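Local coordinates for protein 2-oxoadipate dioxygenase/decarboxylase (Pseudomonas putida, PDB 6W1G) that catalyses the iron(II)-dependent, dioxygen-driven decarboxylation and hydroxylation of 2-oxoadipate to D-2-hydroxyglutarate, a step in D-lysine catabolism, at residues Ile262-Thr267 with Glu296-Ala301; Phe359-Thr364 with Val389-Leu394. One frame throughout, in Å; residues are numbered along the deposited sequence.

Contact 1: residues Ile262-Thr267 with Glu296-Ala301; sequences ILLRQT and EQRGAA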
ATOM      1  N   ILE A 262      -5.390   1.119  13.681  1.00 10.89           N
ATOM      2  CA  ILE A 262      -4.715   2.304  13.190  1.00 10.36           C
ATOM      3  C   ILE A 262      -3.616   1.892  12.211  1.00 10.39           C
ATOM      4  O   ILE A 262      -3.000   0.829  12.342  1.00 11.56           O
ATOM      5  CB  ILE A 262      -4.150   3.182  14.338  1.00 11.24           C
ATOM      6  CG1 ILE A 262      -3.167   2.391  15.209  1.00 12.79           C
ATOM      7  CG2 ILE A 262      -5.306   3.751  15.152  1.00 12.22           C
ATOM      8  CD1 ILE A 262      -2.627   3.213  16.376  1.00 14.41           C
ATOM      9  N   LEU A 263      -3.359   2.766  11.230  1.00  9.88           N
ATOM     10  CA  LEU A 263      -2.359   2.489  10.194  1.00 10.11           C
ATOM     11  C   LEU A 263      -2.653   1.149   9.548  1.00 10.35           C
ATOM     12  O   LEU A 263      -3.744   0.956   8.998  1.00 11.29           O
ATOM     13  CB  LEU A 263      -0.932   2.641  10.706  1.00 11.34           C
ATOM     14  CG  LEU A 263      -0.612   4.044  11.231  1.00 10.87           C
ATOM     15  CD1 LEU A 263       0.864   4.134  11.633  1.00 13.86           C
ATOM     16  CD2 LEU A 263      -0.929   5.127  10.243  1.00 13.50           C
ATOM     17  N   LEU A 264      -1.703   0.197   9.543  1.00  9.90           N
ATOM     18  CA  LEU A 264      -1.961  -1.129   9.024  1.00 10.04           C
ATOM     19  C   LEU A 264      -1.160  -2.118   9.866  1.00  9.67           C
ATOM     20  O   LEU A 264      -0.230  -1.737  10.572  1.00 11.41           O
ATOM     21  CB  LEU A 264      -1.671  -1.245   7.539  1.00 11.32           C
ATOM     22  CG  LEU A 264      -0.229  -1.101   7.093  1.00 11.43           C
ATOM     23  CD1 LEU A 264       0.588  -2.368   7.289  1.00 12.53           C
ATOM     24  CD2 LEU A 264      -0.186  -0.723   5.623  1.00 14.20           C
ATOM     25  N   ARG A 265      -1.509  -3.394   9.731  1.00 10.79           N
ATOM     26  CA  ARG A 265      -0.744  -4.500  10.267  1.00 10.61           C
ATOM     27  C   ARG A 265      -0.387  -5.415   9.114  1.00 11.17           C
ATOM     28  O   ARG A 265      -1.165  -5.551   8.162  1.00 11.38           O
ATOM     29  CB  ARG A 265      -1.547  -5.281  11.272  1.00 12.64           C
ATOM     30  CG  ARG A 265      -2.047  -4.445  12.436  1.00 13.40           C
ATOM     31  CD  ARG A 265      -2.776  -5.276  13.496  1.00 13.74           C
ATOM     32  NE  ARG A 265      -1.798  -5.985  14.311  1.00 15.36           N
ATOM     33  CZ  ARG A 265      -2.009  -7.122  14.964  1.00 14.28           C
ATOM     34  NH1 ARG A 265      -3.180  -7.722  14.904  1.00 16.31           N
ATOM     35  NH2 ARG A 265      -1.022  -7.650  15.693  1.00 16.62           N
ATOM     36  N   GLN A 266       0.813  -6.006   9.151  1.00 11.47           N
ATOM     37  CA  GLN A 266       1.251  -6.848   8.045  1.00 11.80           C
ATOM     38  C   GLN A 266       2.190  -7.957   8.523  1.00 12.72           C
ATOM     39  O   GLN A 266       2.894  -7.815   9.536  1.00 14.02           O
ATOM     40  CB  GLN A 266       1.980  -6.053   6.967  1.00 15.26           C
ATOM     41  CG  GLN A 266       3.250  -5.402   7.453  1.00 19.22           C
ATOM     42  CD  GLN A 266       3.934  -4.435   6.467  1.00 23.23           C
ATOM     43  OE1 GLN A 266       3.291  -3.682   5.700  1.00 24.24           O
ATOM     44  NE2 GLN A 266       5.257  -4.436   6.517  1.00 27.98           N
ATOM     45  N   THR A 267       2.186  -9.066   7.790  1.00 12.84           N
ATOM     46  CA  THR A 267       3.203 -10.096   8.011  1.00 13.96           C
ATOM     47  C   THR A 267       3.466 -10.764   6.666  1.00 13.42           C
ATOM     48  O   THR A 267       2.798 -10.489   5.664  1.00 14.25           O
ATOM     49  CB  THR A 267       2.866 -11.081   9.154  1.00 16.72           C
ATOM     50  OG1 THR A 267       4.019 -11.875   9.423  1.00 18.55           O
ATOM     51  CG2 THR A 267       1.704 -11.937   8.832  1.00 17.70           C
ATOM     52  N   GLU A 296      -2.033  -8.032   4.710  1.00 10.89           N
ATOM     53  CA  GLU A 296      -2.200  -6.804   5.496  1.00 11.19           C
ATOM     54  C   GLU A 296      -3.647  -6.604   5.895  1.00  9.81           C
ATOM     55  O   GLU A 296      -4.578  -7.077   5.235  1.00 11.90           O
ATOM     56  CB  GLU A 296      -1.705  -5.569   4.753  1.00 11.59           C
ATOM     57  CG  GLU A 296      -2.571  -5.044   3.619  1.00 14.08           C
ATOM     58  CD  GLU A 296      -1.890  -3.923   2.759  1.00 14.30           C
ATOM     59  OE1 GLU A 296      -0.871  -3.408   3.193  1.00 16.71           O
ATOM     60  OE2 GLU A 296      -2.357  -3.589   1.672  1.00 15.88           O
ATOM     61  N   GLN A 297      -3.804  -5.866   6.991  1.00 10.32           N
ATOM     62  CA  GLN A 297      -5.070  -5.391   7.492  1.00  9.90           C
ATOM     63  C   GLN A 297      -4.937  -3.862   7.603  1.00  9.48           C
ATOM     64  O   GLN A 297      -3.966  -3.383   8.194  1.00 11.26           O
ATOM     65  CB  GLN A 297      -5.377  -5.988   8.877  1.00 10.66           C
ATOM     66  CG  GLN A 297      -6.729  -5.549   9.433  1.00 10.84           C
ATOM     67  CD  GLN A 297      -6.972  -5.990  10.832  1.00 11.94           C
ATOM     68  OE1 GLN A 297      -6.448  -7.011  11.314  1.00 13.06           O
ATOM     69  NE2 GLN A 297      -7.810  -5.253  11.516  1.00 12.99           N
ATOM     70  N   ARG A 298      -5.881  -3.101   7.061  1.00  9.46           N
ATOM     71  CA  ARG A 298      -5.776  -1.644   7.010  1.00  9.91           C
ATOM     72  C   ARG A 298      -6.772  -1.009   7.957  1.00 10.46           C
ATOM     73  O   ARG A 298      -7.956  -1.316   7.882  1.00 12.51           O
ATOM     74  CB  ARG A 298      -5.950  -1.100   5.581  1.00 10.69           C
ATOM     75  CG  ARG A 298      -4.764  -1.418   4.735  1.00  9.83           C
ATOM     76  CD  ARG A 298      -4.908  -0.902   3.287  1.00 11.30           C
ATOM     77  NE  ARG A 298      -3.634  -1.063   2.606  1.00 11.86           N
ATOM     78  CZ  ARG A 298      -2.629  -0.208   2.702  1.00 10.57           C
ATOM     79  NH1 ARG A 298      -2.786   0.979   3.297  1.00 10.64           N
ATOM     80  NH2 ARG A 298      -1.444  -0.529   2.192  1.00 12.52           N
ATOM     81  N   GLY A 299      -6.269  -0.117   8.801  1.00 10.57           N
ATOM     82  CA  GLY A 299      -7.049   0.623   9.766  1.00 11.52           C
ATOM     83  C   GLY A 299      -7.061   2.116   9.493  1.00  9.85           C
ATOM     84  O   GLY A 299      -7.003   2.523   8.339  1.00 10.61           O
ATOM     85  N   ALA A 300      -7.187   2.916  10.543  1.00  9.79           N
ATOM     86  CA  ALA A 300      -7.406   4.348  10.420  1.00  9.55           C
ATOM     87  C   ALA A 300      -6.143   5.093  10.038  1.00  9.25           C
ATOM     88  O   ALA A 300      -5.060   4.909  10.612  1.00 10.34           O
ATOM     89  CB  ALA A 300      -7.899   4.881  11.748  1.00 10.40           C
ATOM     90  N   ALA A 301      -6.314   6.063   9.146  1.00  8.82           N
ATOM     91  CA  ALA A 301      -5.275   7.040   8.882  1.00  9.14           C
ATOM     92  C   ALA A 301      -5.107   7.938  10.103  1.00  9.77           C
ATOM     93  O   ALA A 301      -6.081   8.386  10.707  1.00 10.64           O
ATOM     94  CB  ALA A 301      -5.695   7.857   7.673  1.00 10.51           C
TER
HETATM   95  O   HOH W   1      -5.828  -7.136  13.968  1.00 15.28           O

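Contact 2: residues Phe359-Thr364 with Val389-Leu394; sequences FRYFAT and VHFEAL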
ATOM      1  N   PHE A 359     -11.284  11.156   9.960  1.00  9.61           N
ATOM      2  CA  PHE A 359     -12.632  10.587   9.923  1.00  9.66           C
ATOM      3  C   PHE A 359     -13.371  11.009   8.690  1.00  9.60           C
ATOM      4  O   PHE A 359     -13.106  12.042   8.099  1.00 11.37           O
ATOM      5  CB  PHE A 359     -13.409  11.003  11.187  1.00 10.26           C
ATOM      6  CG  PHE A 359     -12.881  10.341  12.429  1.00 10.21           C
ATOM      7  CD1 PHE A 359     -11.788  10.844  13.141  1.00 11.18           C
ATOM      8  CD2 PHE A 359     -13.418   9.115  12.823  1.00 11.25           C
ATOM      9  CE1 PHE A 359     -11.260  10.116  14.207  1.00 13.89           C
ATOM     10  CE2 PHE A 359     -12.902   8.417  13.905  1.00 13.33           C
ATOM     11  CZ  PHE A 359     -11.829   8.895  14.573  1.00 13.17           C
ATOM     12  N   ARG A 360     -14.369  10.226   8.329  1.00  8.93           N
ATOM     13  CA  ARG A 360     -15.431  10.684   7.424  1.00  9.44           C
ATOM     14  C   ARG A 360     -16.751  10.679   8.164  1.00  9.34           C
ATOM     15  O   ARG A 360     -17.028   9.815   8.992  1.00 10.31           O
ATOM     16  CB  ARG A 360     -15.511   9.781   6.171  1.00 11.13           C
ATOM     17  CG  ARG A 360     -14.277   9.857   5.319  1.00 15.78           C
ATOM     18  CD  ARG A 360     -14.360   8.843   4.133  1.00 17.27           C
ATOM     19  NE  ARG A 360     -15.281   9.321   3.127  1.00 16.53           N
ATOM     20  CZ  ARG A 360     -15.986   8.542   2.334  1.00 13.15           C
ATOM     21  NH1 ARG A 360     -15.868   7.237   2.370  1.00 14.66           N
ATOM     22  NH2 ARG A 360     -16.830   9.104   1.475  1.00 15.79           N
ATOM     23  N   TYR A 361     -17.549  11.663   7.824  1.00  8.88           N
ATOM     24  CA  TYR A 361     -18.820  11.959   8.436  1.00  9.14           C
ATOM     25  C   TYR A 361     -19.920  11.766   7.412  1.00  9.27           C
ATOM     26  O   TYR A 361     -19.757  12.164   6.261  1.00 11.00           O
ATOM     27  CB  TYR A 361     -18.827  13.409   8.932  1.00  9.51           C
ATOM     28  CG  TYR A 361     -17.815  13.633  10.039  1.00  9.53           C
ATOM     29  CD1 TYR A 361     -16.465  13.905   9.752  1.00 10.71           C
ATOM     30  CD2 TYR A 361     -18.166  13.538  11.353  1.00 10.12           C
ATOM     31  CE1 TYR A 361     -15.537  14.114  10.730  1.00 10.88           C
ATOM     32  CE2 TYR A 361     -17.245  13.718  12.369  1.00 11.89           C
ATOM     33  CZ  TYR A 361     -15.928  13.987  12.056  1.00 11.83           C
ATOM     34  OH  TYR A 361     -15.052  14.173  13.060  1.00 15.88           O
ATOM     35  N   PHE A 362     -21.062  11.217   7.838  1.00  9.03           N
ATOM     36  CA  PHE A 362     -22.162  10.867   6.960  1.00  8.88           C
ATOM     37  C   PHE A 362     -23.502  11.278   7.560  1.00  9.66           C
ATOM     38  O   PHE A 362     -23.760  11.058   8.738  1.00 10.21           O
ATOM     39  CB  PHE A 362     -22.179   9.357   6.716  1.00 10.00           C
ATOM     40  CG  PHE A 362     -20.872   8.841   6.175  1.00 10.52           C
ATOM     41  CD1 PHE A 362     -20.533   8.979   4.838  1.00 12.59           C
ATOM     42  CD2 PHE A 362     -19.932   8.269   7.023  1.00 10.61           C
ATOM     43  CE1 PHE A 362     -19.320   8.542   4.358  1.00 13.45           C
ATOM     44  CE2 PHE A 362     -18.709   7.842   6.526  1.00 12.61           C
ATOM     45  CZ  PHE A 362     -18.405   7.970   5.211  1.00 13.53           C
ATOM     46  N   ALA A 363     -24.386  11.801   6.706  1.00 10.66           N
ATOM     47  CA  ALA A 363     -25.762  12.012   7.113  1.00 10.42           C
ATOM     48  C   ALA A 363     -26.461  10.675   7.302  1.00 11.21           C
ATOM     49  O   ALA A 363     -26.393   9.802   6.437  1.00 13.68           O
ATOM     50  CB  ALA A 363     -26.464  12.801   6.014  1.00 12.66           C
ATOM     51  N   THR A 364     -27.169  10.525   8.398  1.00 11.25           N
ATOM     52  CA  THR A 364     -27.927   9.321   8.653  1.00 11.68           C
ATOM     53  C   THR A 364     -29.342   9.434   8.101  1.00 11.98           C
ATOM     54  O   THR A 364     -29.827  10.496   7.734  1.00 12.70           O
ATOM     55  CB  THR A 364     -28.003   9.024  10.145  1.00 11.39           C
ATOM     56  OG1 THR A 364     -28.821  10.025  10.717  1.00 11.26           O
ATOM     57  CG2 THR A 364     -26.642   9.005  10.813  1.00 13.14           C
ATOM     58  N   VAL A 389     -25.788  12.451  12.374  1.00  9.55           N
ATOM     59  CA  VAL A 389     -24.498  12.313  11.702  1.00  9.25           C
ATOM     60  C   VAL A 389     -23.811  11.092  12.298  1.00  9.51           C
ATOM     61  O   VAL A 389     -23.800  10.936  13.518  1.00 11.10           O
ATOM     62  CB  VAL A 389     -23.643  13.565  11.921  1.00  9.36           C
ATOM     63  CG1 VAL A 389     -22.199  13.385  11.375  1.00 10.79           C
ATOM     64  CG2 VAL A 389     -24.286  14.741  11.226  1.00 10.56           C
ATOM     65  N   HIS A 390     -23.231  10.263  11.449  1.00  9.40           N
ATOM     66  CA  HIS A 390     -22.443   9.115  11.873  1.00  9.67           C
ATOM     67  C   HIS A 390     -21.016   9.284  11.346  1.00  9.51           C
ATOM     68  O   HIS A 390     -20.834   9.782  10.251  1.00 11.80           O
ATOM     69  CB  HIS A 390     -23.057   7.851  11.232  1.00 11.16           C
ATOM     70  CG  HIS A 390     -22.382   6.598  11.639  1.00 11.91           C
ATOM     71  ND1 HIS A 390     -22.689   5.944  12.803  1.00 14.60           N
ATOM     72  CD2 HIS A 390     -21.361   5.922  11.077  1.00 12.19           C
ATOM     73  CE1 HIS A 390     -21.912   4.872  12.917  1.00 14.59           C
ATOM     74  NE2 HIS A 390     -21.069   4.861  11.898  1.00 13.00           N
ATOM     75  N   PHE A 391     -20.025   8.888  12.132  1.00  9.55           N
ATOM     76  CA  PHE A 391     -18.643   8.955  11.710  1.00  9.73           C
ATOM     77  C   PHE A 391     -17.955   7.602  11.767  1.00  9.70           C
ATOM     78  O   PHE A 391     -18.271   6.750  12.605  1.00 11.04           O
ATOM     79  CB  PHE A 391     -17.858  10.026  12.484  1.00 11.63           C
ATOM     80  CG  PHE A 391     -17.698   9.759  13.957  1.00 11.32           C
ATOM     81  CD1 PHE A 391     -16.607   9.070  14.466  1.00 17.08           C
ATOM     82  CD2 PHE A 391     -18.602  10.222  14.859  1.00 14.84           C
ATOM     83  CE1 PHE A 391     -16.476   8.890  15.848  1.00 17.72           C
ATOM     84  CE2 PHE A 391     -18.469   9.998  16.224  1.00 16.69           C
ATOM     85  CZ  PHE A 391     -17.401   9.332  16.699  1.00 16.69           C
ATOM     86  N   GLU A 392     -17.004   7.423  10.864  1.00  8.79           N
ATOM     87  CA  GLU A 392     -16.112   6.272  10.869  1.00  9.07           C
ATOM     88  C   GLU A 392     -14.719   6.756  10.544  1.00  9.08           C
ATOM     89  O   GLU A 392     -14.560   7.769   9.856  1.00  9.54           O
ATOM     90  CB  GLU A 392     -16.503   5.196   9.860  1.00 11.35           C
ATOM     91  CG  GLU A 392     -17.850   4.479  10.095  1.00 12.06           C
ATOM     92  CD  GLU A 392     -17.904   3.586  11.340  1.00 11.28           C
ATOM     93  OE1 GLU A 392     -16.857   3.280  11.944  1.00 12.33           O
ATOM     94  OE2 GLU A 392     -19.046   3.159  11.663  1.00 14.12           O
ATOM     95  N   ALA A 393     -13.706   6.022  10.991  1.00  9.40           N
ATOM     96  CA  ALA A 393     -12.361   6.402  10.617  1.00  9.96           C
ATOM     97  C   ALA A 393     -12.152   6.300   9.112  1.00  9.98           C
ATOM     98  O   ALA A 393     -12.712   5.441   8.430  1.00 10.19           O
ATOM     99  CB  ALA A 393     -11.340   5.530  11.334  1.00 12.28           C
ATOM    100  N   LEU A 394     -11.307   7.191   8.612  1.00  9.13           N
ATOM    101  CA  LEU A 394     -10.850   7.176   7.231  1.00  8.96           C
ATOM    102  C   LEU A 394      -9.762   6.137   7.075  1.00  8.70           C
ATOM    103  O   LEU A 394      -8.756   6.224   7.777  1.00 10.15           O
ATOM    104  CB  LEU A 394     -10.308   8.555   6.898  1.00  9.23           C
ATOM    105  CG  LEU A 394      -9.775   8.723   5.471  1.00  9.78           C
ATOM    106  CD1 LEU A 394     -10.813   8.499   4.434  1.00 11.77           C
ATOM    107  CD2 LEU A 394      -9.115  10.102   5.352  1.00 14.11           C
TER

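Contact 1: residues Ile262-Thr267 with Glu296-Ala301
Leu-264 to Thr-267 run antiparallel to Glu-296 to Arg-298, the short strand axes 4.6 Å apart at 178°, with Arg-265 N 2.9 Å from Gln-297 O in the hydrogen-bonded pair. This is the base of the two-stranded antiparallel sheet 264-275/288-298, whose second strand carries the metal ligand Glu-294. Beyond the regular ladder, Leu-263 N gives a hydrogen bond to Ala-300 O and Leu-263 O accepts one from Gly-299 N at 2.8 Å. On the face carrying Leu-264, Gln-266, Glu-296 and Arg-298, the Leu-264 side chain lies alongside that of Arg-298, its CD2 over one face of the guanidinium, 3.7 Å from Arg-298 NH2. The extended Arg-298 chain (chi2 179°, chi3 171°) reaches Glu-296 OE2, which lies in the guanidinium plane, 3.0 Å from Arg-298 NE in a salt bridge whose two hydrogen bonds, from NE and NH2, are bent and weak. Arg-298 NH1 is bound by the carbonyls of Asp-398 and Tyr-396. A leucine here would probably leave the Glu-296 carboxylate without its cationic mate and those carbonyls without the NH1 donor. On the other face, a water bridges Arg-265 NH1 and Gln-297 OE1; Arg-265 NH1 also forms a salt bridge with Asp-235, and Gln-297 OE1 accepts from Ile-234 N. Because Glu-296 OE2 is hydrogen-bonded to ND1 of the metal ligand His-70, Arg-298 probably helps to orient this second-shell carboxylate.

Contact 2: residues Phe359-Thr364 with Val389-Leu394
Four backbone hydrogen bonds join Phe-359 to Ala-363 and Val-389 to Ala-393 into a two-stranded antiparallel sheet, with Arg-360/Glu-392 and Phe-362/His-390 as the hydrogen-bonded pairs. Arg-360 N meets Glu-392 O at 2.9 Å, and the C=O...N angle of 176° makes this bond almost collinear with the carbonyl. Along the second strand, His-390 NE2 donates to Glu-392 OE2 at 2.7 Å; the bond is nearly straight, 173° at the hydrogen, and the oxygen lies in the imidazole plane, although the nitrogen approaches from above the carboxylate plane. This bond restrains the turn of the imidazole, which also stacks on Trp-58 of helix 50-59.

The face of Tyr-361, Val-389 and Phe-391 is largely apolar, and Phe-359 at the strand end leans against Phe-391. Phe-391 turns its edge to the face of Phe-359 in an offset edge-to-face pair, centroids 5.5 Å apart. Its chi1 of 65° places CG between the backbone N and the carbonyl carbon, bringing Phe-391 CD1 to 3.6 Å from Phe-359 CD2. Tyr-361 lies beside Phe-391 with its CD2 3.7 Å from Phe-391 CB, while Val-389 CG1 comes to the edge of the tyrosine ring. Helix 440-458 packs on Tyr-361 and Val-389, and Arg-352 binds the Tyr-361 hydroxyl. On the opposite face, Phe-362 CZ stands over the centre of the Arg-360 guanidinium. The aliphatic part of that arginine is crossed by Leu-394, whose CD1 lies 3.6 Å from Arg-360 CD.

How the contacts relate
Contact 1 closes before contact 2 opens along the chain, and their centres are about 19 Å apart, yet the two antiparallel strand pairs meet at their ends. Ala-301 N lies 2.8 Å from Leu-394 O, a probable hydrogen bond, and Ala-300 CB packs at 3.5 Å against Ala-393 CB, so the exit of 296-301 touches the exit of 389-394. Their relation to the metal differs. In contact 1 the Gln-266 side chain is about 5 Å from the bound nickel ion and that of Glu-296 about 3 Å from that of His-70, nearest atoms in each case; contact 2 lies away from the annotated sites, its centre about 23 Å from the centre of the chain against about 10 Å for contact 1.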